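3-ketosteroid-delta4-5alpha-dehydrogenase (PDB 4AT2) probably catalyses the FAD-dependent introduction of a double bond into the A ring of 3-ketosteroids during steroid catabolism, and is bound here to 4-androstene-3,17-dione. Local coordinates at residues G78-A83 / T490-G495; A52-S57 / K206-T211. One frame throughout, in Å; residues are numbered along the deposited sequence. Where two conformers were deposited one is given.

In the fold
From the N terminus, the chain first passes through 52-57, on helix 51-62 behind strand 45-47 of the parallel sheet, and then through 78-83, in the loop after strand 67-70. At 206-211, on helix 202-214, contact 2 closes a loop by returning to the first of these. Contact 1 closes the longer one when 490-495, the start of the last helix, comes back to 78-83. The segments alternate, so the two loops cross. Their centres lie about 12 Å apart and they meet directly, Gly495 O lying 3.7 Å from Ala52 CB. Together they tie the helix of the Rossmann-type beta-alpha-beta unit, two later helices and a cofactor-binding loop around FAD.

Contact 1 (G78-A83 / T490-G495). Unlike the reference sequence in segment 78-83: Thr80 (reference Ala). With FAD (flavin-adenine dinucleotide), chain D.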
ATOM      1  N   GLY A  78       3.344  26.401   8.175  1.00 16.03           N
ATOM      2  CA  GLY A  78       3.599  24.951   8.109  1.00 15.83           C
ATOM      3  C   GLY A  78       4.474  24.569   6.929  1.00 15.93           C
ATOM      4  O   GLY A  78       5.347  25.337   6.516  1.00 16.58           O
ATOM      5  N   ALA A  79       4.238  23.378   6.385  1.00 15.34           N
ATOM      6  CA  ALA A  79       4.902  22.925   5.161  1.00 15.52           C
ATOM      7  C   ALA A  79       4.487  23.778   3.969  1.00 15.47           C
ATOM      8  O   ALA A  79       5.246  23.932   3.011  1.00 15.36           O
ATOM      9  CB  ALA A  79       4.568  21.461   4.888  1.00 14.97           C
ATOM     10  N   THR A  80       3.278  24.335   4.022  1.00 14.99           N
ATOM     11  CA  THR A  80       2.773  25.117   2.894  1.00 14.91           C
ATOM     12  C   THR A  80       3.694  26.291   2.526  1.00 15.89           C
ATOM     13  O   THR A  80       3.977  26.516   1.348  1.00 15.14           O
ATOM     14  CB  THR A  80       1.333  25.615   3.156  1.00 14.73           C
ATOM     15  OG1 THR A  80       0.476  24.484   3.398  1.00 14.13           O
ATOM     16  CG2 THR A  80       0.810  26.400   1.962  1.00 14.69           C
ATOM     17  N   ALA A  81       4.146  27.035   3.535  1.00 16.48           N
ATOM     18  CA  ALA A  81       4.982  28.212   3.302  1.00 17.83           C
ATOM     19  C   ALA A  81       6.359  27.853   2.711  1.00 18.79           C
ATOM     20  O   ALA A  81       7.054  28.713   2.158  1.00 19.93           O
ATOM     21  CB  ALA A  81       5.134  29.012   4.597  1.00 17.88           C
ATOM     22  N   LEU A  82       6.737  26.578   2.815  1.00 19.41           N
ATOM     23  CA  LEU A  82       8.015  26.080   2.279  1.00 19.84           C
ATOM     24  C   LEU A  82       7.879  25.379   0.917  1.00 19.72           C
ATOM     25  O   LEU A  82       8.887  25.017   0.289  1.00 19.57           O
ATOM     26  CB  LEU A  82       8.677  25.137   3.293  1.00 20.53           C
ATOM     27  CG  LEU A  82       8.721  25.555   4.771  1.00 21.22           C
ATOM     28  CD1 LEU A  82       9.287  24.441   5.637  1.00 21.43           C
ATOM     29  CD2 LEU A  82       9.521  26.836   4.971  1.00 22.40           C
ATOM     30  N   ALA A  83       6.639  25.216   0.451  1.00 19.39           N
ATOM     31  CA  ALA A  83       6.334  24.489  -0.785  1.00 19.08           C
ATOM     32  C   ALA A  83       6.685  25.273  -2.044  1.00 19.08           C
ATOM     33  O   ALA A  83       6.811  26.500  -2.002  1.00 19.90           O
ATOM     34  CB  ALA A  83       4.855  24.115  -0.808  1.00 19.21           C
ATOM     35  N   THR A 490      -1.374  18.933  -6.040  1.00  8.05           N
ATOM     36  CA  THR A 490      -2.601  18.298  -5.553  1.00  8.18           C
ATOM     37  C   THR A 490      -2.756  18.451  -4.056  1.00  8.29           C
ATOM     38  O   THR A 490      -3.876  18.423  -3.549  1.00  8.55           O
ATOM     39  CB  THR A 490      -2.686  16.801  -5.913  1.00  8.01           C
ATOM     40  OG1 THR A 490      -1.490  16.141  -5.479  1.00  8.21           O
ATOM     41  CG2 THR A 490      -2.862  16.625  -7.425  1.00  8.04           C
ATOM     42  N   SER A 491      -1.647  18.617  -3.346  1.00  8.56           N
ATOM     43  CA  SER A 491      -1.741  18.754  -1.902  1.00  8.78           C
ATOM     44  C   SER A 491      -2.182  20.160  -1.487  1.00  8.91           C
ATOM     45  O   SER A 491      -3.106  20.312  -0.666  1.00  9.11           O
ATOM     46  CB  SER A 491      -0.440  18.367  -1.219  1.00  9.13           C
ATOM     47  OG  SER A 491      -0.684  18.354   0.175  1.00  9.63           O
ATOM     48  N   LEU A 492      -1.549  21.192  -2.043  1.00  9.03           N
ATOM     49  CA  LEU A 492      -2.030  22.562  -1.795  1.00  9.27           C
ATOM     50  C   LEU A 492      -3.421  22.774  -2.406  1.00  9.13           C
ATOM     51  O   LEU A 492      -4.255  23.490  -1.837  1.00  8.97           O
ATOM     52  CB  LEU A 492      -1.045  23.619  -2.327  1.00  9.80           C
ATOM     53  CG  LEU A 492       0.358  23.664  -1.697  1.00 10.42           C
ATOM     54  CD1 LEU A 492       1.096  24.928  -2.133  1.00 10.64           C
ATOM     55  CD2 LEU A 492       0.343  23.520  -0.182  1.00 10.87           C
ATOM     56  N   GLY A 493      -3.668  22.133  -3.544  1.00  8.98           N
ATOM     57  CA  GLY A 493      -4.980  22.177  -4.183  1.00  9.01           C
ATOM     58  C   GLY A 493      -6.083  21.570  -3.337  1.00  8.94           C
ATOM     59  O   GLY A 493      -7.071  22.245  -3.022  1.00  8.95           O
ATOM     60  N   ASP A 494      -5.945  20.299  -2.962  1.00  8.85           N
ATOM     61  CA  ASP A 494      -7.020  19.697  -2.183  1.00  8.94           C
ATOM     62  C   ASP A 494      -7.076  20.224  -0.742  1.00  8.84           C
ATOM     63  O   ASP A 494      -8.158  20.325  -0.163  1.00  8.66           O
ATOM     64  CB  ASP A 494      -7.145  18.157  -2.353  1.00  9.10           C
ATOM     65  CG  ASP A 494      -6.177  17.346  -1.494  1.00  9.35           C
ATOM     66  OD1 ASP A 494      -5.786  17.775  -0.390  1.00  9.88           O
ATOM     67  OD2 ASP A 494      -5.859  16.204  -1.920  1.00  9.57           O
ATOM     68  N   GLY A 495      -5.924  20.640  -0.205  1.00  8.73           N
ATOM     69  CA  GLY A 495      -5.877  21.223   1.141  1.00  8.63           C
ATOM     70  C   GLY A 495      -6.651  22.531   1.189  1.00  8.76           C
ATOM     71  O   GLY A 495      -7.452  22.760   2.098  1.00  8.79           O
TER
HETATM   72  PA  FAD D1492       0.816  22.274   6.791  1.00 11.69           P
HETATM   73  O1A FAD D1492       0.818  23.328   5.754  1.00 12.46           O
HETATM   74  O2A FAD D1492       2.096  21.680   7.203  1.00 12.25           O
HETATM   75  O5B FAD D1492       0.081  22.863   8.087  1.00 11.43           O
HETATM   76  C5B FAD D1492      -0.126  22.052   9.248  1.00 11.28           C
HETATM   77  C4B FAD D1492       0.075  22.927  10.497  1.00 11.54           C
HETATM   78  O4B FAD D1492      -0.312  22.092  11.609  1.00 11.14           O
HETATM   79  C3B FAD D1492       1.563  23.253  10.679  1.00 11.63           C
HETATM   80  O3B FAD D1492       1.718  24.684  10.855  1.00 11.90           O
HETATM   81  C2B FAD D1492       1.961  22.466  11.933  1.00 11.69           C
HETATM   82  O2B FAD D1492       2.965  23.187  12.695  1.00 11.83           O
HETATM   83  C1B FAD D1492       0.635  22.379  12.686  1.00 11.54           C
HETATM   84  N9A FAD D1492       0.556  21.252  13.640  1.00 11.47           N
HETATM   85  C8A FAD D1492       1.107  20.034  13.553  1.00 11.66           C
HETATM   86  N7A FAD D1492       0.760  19.342  14.636  1.00 11.94           N
HETATM   87  C5A FAD D1492      -0.025  20.123  15.403  1.00 11.90           C
HETATM   88  C6A FAD D1492      -0.653  19.952  16.593  1.00 12.02           C
HETATM   89  N6A FAD D1492      -0.542  18.781  17.221  1.00 12.56           N
HETATM   90  N1A FAD D1492      -1.387  20.927  17.155  1.00 11.69           N
HETATM   91  C2A FAD D1492      -1.530  22.148  16.513  1.00 11.81           C
HETATM   92  N3A FAD D1492      -0.879  22.318  15.294  1.00 11.61           N
HETATM   93  C4A FAD D1492      -0.143  21.300  14.775  1.00 11.62           C
HETATM   94  N1  FAD D1492       2.435  20.267  -2.461  1.00 11.05           N
HETATM   95  C2  FAD D1492       1.766  20.911  -3.487  1.00 11.17           C
HETATM   96  O2  FAD D1492       0.588  20.650  -3.687  1.00 10.82           O
HETATM   97  N3  FAD D1492       2.433  21.855  -4.282  1.00 11.25           N
HETATM   98  C4  FAD D1492       3.786  22.123  -4.070  1.00 11.44           C
HETATM   99  O4  FAD D1492       4.344  22.948  -4.800  1.00 11.60           O
HETATM  100  C4X FAD D1492       4.464  21.465  -3.037  1.00 11.51           C
HETATM  101  N5  FAD D1492       5.784  21.684  -2.818  1.00 12.24           N
HETATM  102  C5X FAD D1492       6.459  20.874  -1.979  1.00 12.29           C
HETATM  103  C6  FAD D1492       7.857  20.916  -1.933  1.00 12.47           C
HETATM  104  C7  FAD D1492       8.567  20.094  -1.055  1.00 12.80           C
HETATM  105  C7M FAD D1492       9.974  20.179  -1.051  1.00 13.33           C
HETATM  106  C8  FAD D1492       7.871  19.201  -0.213  1.00 12.79           C
HETATM  107  C8M FAD D1492       8.524  18.348   0.701  1.00 12.48           C
HETATM  108  C9  FAD D1492       6.475  19.170  -0.254  1.00 12.40           C
HETATM  109  C9A FAD D1492       5.767  19.986  -1.150  1.00 12.12           C
HETATM  110  N10 FAD D1492       4.414  19.936  -1.219  1.00 11.50           N
HETATM  111  C10 FAD D1492       3.788  20.543  -2.237  1.00 11.42           C
HETATM  112  C1' FAD D1492       3.579  19.300  -0.167  1.00 11.20           C
HETATM  113  C2' FAD D1492       2.874  20.384   0.662  1.00 11.14           C
HETATM  114  O2' FAD D1492       3.894  21.282   1.102  1.00 11.97           O
HETATM  115  C3' FAD D1492       2.159  19.773   1.878  1.00 10.51           C
HETATM  116  O3' FAD D1492       1.613  18.475   1.587  1.00 10.13           O
HETATM  117  C4' FAD D1492       1.037  20.716   2.344  1.00 10.67           C
HETATM  118  O4' FAD D1492       1.617  21.999   2.623  1.00 10.46           O
HETATM  119  C5' FAD D1492       0.366  20.175   3.609  1.00 10.44           C
HETATM  120  O5' FAD D1492      -0.726  21.049   3.952  1.00 10.70           O
HETATM  121  P   FAD D1492      -1.420  20.940   5.404  1.00 10.90           P
HETATM  122  O1P FAD D1492      -1.955  19.591   5.616  1.00 10.00           O
HETATM  123  O2P FAD D1492      -2.312  22.137   5.562  1.00 10.09           O
HETATM  124  O3P FAD D1492      -0.126  20.995   6.393  1.00 11.06           O
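Thr80 and Leu492 meet beside the ribityl chain of FAD, with Thr80 CG2 3.6 Å from Leu492 CD2, while Ala83 CB touches Leu492 CD1 at 4.1 Å. Most of the link runs through FAD. Thr80, an alanine in the reference sequence, lies with its OG1 anti to the carbonyl carbon (chi1 -58°). Its hydroxyl thereby reaches both FAD O1A, to which it donates at 2.6 Å, and FAD O4', from which it accepts. Thr80 N also donates to O1A and Ala79 N to FAD O2A, so three bonds from the loop hold this phosphate, and Gly78 suits its place because a beta carbon would collide with FAD O5B. Ala83 is small enough to bring CB to 3.3 Å from FAD N5. On the other segment, Leu492 N points almost straight at FAD O2 (2.8 Å, 175°) from the first turn of its helix, whose dipole would be expected to stabilise negative charge on the pyrimidine of a reduced flavin. Ser491 OG bonds FAD O3' and is itself held by Arg476, which also pairs with Asp494. Helix 490-507 thus faces the loop after strand 67-70, and helix 202-214 touches both, Met205 on Thr80, Leu204 on Leu492.

Contact 2 (A52-S57 / K206-T211); sequences AGVAAS and KPLVET
Val54 lays a methyl over the flat peptide group joining Leu208 to Val209. CG2 stands above one face of that plane, 3.6 Å from Leu208 O and 3.8 Å from Val209 N, so the beta-branched valine presents an apolar methyl to the face of the peptide. Beyond this peptide, Val54 CG1 lies 3.8 Å from Leu208 CB and also packs on Leu208 CD1, the two side chains crossing at about a right angle. On the Val209 side, CG2 of Val54 meets CG2 of Val209 at 4.1 Å. Both methyls of Val54 work because CG1 sits between the backbone N and the carbonyl carbon (chi1 71°), which leaves CG2 anti to N and turned onto the peptide. Cutting this side chain back to an alanine is likely to uncover the face of the Leu208 peptide and open a gap beside Leu208 and Val209.

Within 206-211, the Pro207 carbonyl is another flat group with both faces used: Thr211 N and Thr211 OG1 reach its oxygen from opposite faces, OG1 at 2.8 Å and tilted 31° from the plane. Threonine suits a helix here because its hydroxyl is satisfied by the turn before. Pro207 has no N-H to give, and the helix kinks there. Glu210 points away from the contact and forms a long salt bridge with Lys206.

Gly53, on helix 51-62, is probably the last glycine of a GxGxxG dinucleotide-binding motif, consistent with Ala52 N binding an FAD phosphate oxygen. Helix 202-214 packs along this helix: Leu208 also touches Ile51 and Ile58, Val54 reaches Met205 and Ala212, and Ser57 rests on strand 67-70 of the parallel sheet.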
ATOM      1  N   ALA A  52      -4.751  24.146   4.719  1.00  9.49           N
ATOM      2  CA  ALA A  52      -6.090  23.652   5.009  1.00  9.31           C
ATOM      3  C   ALA A  52      -6.710  24.498   6.111  1.00  9.41           C
ATOM      4  O   ALA A  52      -7.873  24.884   6.026  1.00  9.36           O
ATOM      5  CB  ALA A  52      -6.041  22.200   5.434  1.00  9.17           C
ATOM      6  N   GLY A  53      -5.910  24.790   7.131  1.00  9.44           N
ATOM      7  CA  GLY A  53      -6.392  25.560   8.273  1.00  9.74           C
ATOM      8  C   GLY A  53      -6.801  26.971   7.917  1.00 10.00           C
ATOM      9  O   GLY A  53      -7.876  27.429   8.327  1.00 10.07           O
ATOM     10  N   VAL A  54      -5.967  27.667   7.141  1.00 10.05           N
ATOM     11  CA  VAL A  54      -6.285  29.065   6.809  1.00 10.20           C
ATOM     12  C   VAL A  54      -7.526  29.146   5.913  1.00 10.19           C
ATOM     13  O   VAL A  54      -8.386  30.010   6.124  1.00 10.26           O
ATOM     14  CB  VAL A  54      -5.075  29.854   6.259  1.00 10.38           C
ATOM     15  CG1 VAL A  54      -4.688  29.393   4.859  1.00 10.51           C
ATOM     16  CG2 VAL A  54      -5.354  31.359   6.306  1.00 10.69           C
ATOM     17  N   ALA A  55      -7.653  28.213   4.965  1.00 10.01           N
ATOM     18  CA  ALA A  55      -8.821  28.171   4.085  1.00 10.20           C
ATOM     19  C   ALA A  55     -10.101  27.918   4.875  1.00 10.26           C
ATOM     20  O   ALA A  55     -11.132  28.565   4.621  1.00 10.58           O
ATOM     21  CB  ALA A  55      -8.646  27.120   2.986  1.00 10.01           C
ATOM     22  N   ALA A  56     -10.030  26.994   5.837  1.00 10.18           N
ATOM     23  CA  ALA A  56     -11.164  26.700   6.717  1.00 10.30           C
ATOM     24  C   ALA A  56     -11.534  27.938   7.519  1.00 10.59           C
ATOM     25  O   ALA A  56     -12.714  28.264   7.655  1.00 10.94           O
ATOM     26  CB  ALA A  56     -10.846  25.544   7.654  1.00 10.10           C
ATOM     27  N   SER A  57     -10.520  28.629   8.035  1.00 10.65           N
ATOM     28  CA  SER A  57     -10.760  29.804   8.880  0.50 10.94           C
ATOM     29  C   SER A  57     -11.455  30.921   8.107  1.00 11.29           C
ATOM     30  O   SER A  57     -12.352  31.575   8.642  1.00 11.60           O
ATOM     31  CB  SER A  57      -9.470  30.303   9.547  0.50 10.90           C
ATOM     32  OG  SER A  57      -8.693  31.095   8.668  0.50 10.71           O
ATOM     33  N   LYS A 206       0.401  33.818   2.460  1.00 17.10           N
ATOM     34  CA  LYS A 206       0.390  35.201   2.950  1.00 17.53           C
ATOM     35  C   LYS A 206      -0.930  35.944   2.658  1.00 17.13           C
ATOM     36  O   LYS A 206      -1.539  36.476   3.590  1.00 16.84           O
ATOM     37  CB  LYS A 206       1.616  35.975   2.433  1.00 19.06           C
ATOM     38  CG  LYS A 206       1.710  37.407   2.937  1.00 21.21           C
ATOM     39  CD  LYS A 206       2.973  38.056   2.397  1.00 23.46           C
ATOM     40  CE  LYS A 206       3.261  39.384   3.079  1.00 25.76           C
ATOM     41  NZ  LYS A 206       2.814  40.524   2.236  1.00 28.17           N
ATOM     42  N   PRO A 207      -1.387  35.970   1.382  1.00 16.68           N
ATOM     43  CA  PRO A 207      -2.681  36.632   1.121  1.00 16.46           C
ATOM     44  C   PRO A 207      -3.870  36.004   1.859  1.00 15.77           C
ATOM     45  O   PRO A 207      -4.785  36.721   2.262  1.00 15.67           O
ATOM     46  CB  PRO A 207      -2.876  36.479  -0.396  1.00 16.64           C
ATOM     47  CG  PRO A 207      -1.533  36.151  -0.945  1.00 16.82           C
ATOM     48  CD  PRO A 207      -0.769  35.456   0.143  1.00 16.44           C
ATOM     49  N   LEU A 208      -3.853  34.685   2.035  1.00 15.16           N
ATOM     50  CA  LEU A 208      -4.929  33.999   2.765  1.00 14.79           C
ATOM     51  C   LEU A 208      -4.911  34.377   4.248  1.00 14.52           C
ATOM     52  O   LEU A 208      -5.961  34.611   4.854  1.00 14.22           O
ATOM     53  CB  LEU A 208      -4.840  32.476   2.577  1.00 14.49           C
ATOM     54  CG  LEU A 208      -5.027  31.953   1.139  1.00 14.97           C
ATOM     55  CD1 LEU A 208      -5.098  30.432   1.113  1.00 14.65           C
ATOM     56  CD2 LEU A 208      -6.275  32.508   0.481  1.00 15.42           C
ATOM     57  N   VAL A 209      -3.714  34.465   4.820  1.00 14.76           N
ATOM     58  CA  VAL A 209      -3.563  34.880   6.213  1.00 15.16           C
ATOM     59  C   VAL A 209      -4.068  36.316   6.397  1.00 15.87           C
ATOM     60  O   VAL A 209      -4.825  36.598   7.330  1.00 15.97           O
ATOM     61  CB  VAL A 209      -2.105  34.706   6.705  1.00 15.31           C
ATOM     62  CG1 VAL A 209      -1.883  35.425   8.031  1.00 15.86           C
ATOM     63  CG2 VAL A 209      -1.786  33.221   6.849  1.00 14.78           C
ATOM     64  N   GLU A 210      -3.675  37.205   5.485  1.00 16.39           N
ATOM     65  CA  GLU A 210      -4.169  38.586   5.490  1.00 17.39           C
ATOM     66  C   GLU A 210      -5.697  38.623   5.447  1.00 16.81           C
ATOM     67  O   GLU A 210      -6.328  39.372   6.191  1.00 17.05           O
ATOM     68  CB  GLU A 210      -3.607  39.363   4.300  1.00 19.24           C
ATOM     69  CG  GLU A 210      -2.106  39.601   4.354  1.00 21.62           C
ATOM     70  CD  GLU A 210      -1.591  40.342   3.131  1.00 23.71           C
ATOM     71  OE1 GLU A 210      -2.115  40.127   2.013  1.00 25.63           O
ATOM     72  OE2 GLU A 210      -0.656  41.150   3.286  1.00 25.93           O
ATOM     73  N   THR A 211      -6.280  37.788   4.589  1.00 15.99           N
ATOM     74  CA  THR A 211      -7.727  37.687   4.448  1.00 15.60           C
ATOM     75  C   THR A 211      -8.358  37.235   5.768  1.00 15.53           C
ATOM     76  O   THR A 211      -9.308  37.847   6.255  1.00 15.29           O
ATOM     77  CB  THR A 211      -8.108  36.722   3.298  1.00 15.16           C
ATOM     78  OG1 THR A 211      -7.579  37.225   2.064  1.00 15.15           O
ATOM     79  CG2 THR A 211      -9.623  36.579   3.173  1.00 15.12           C
TER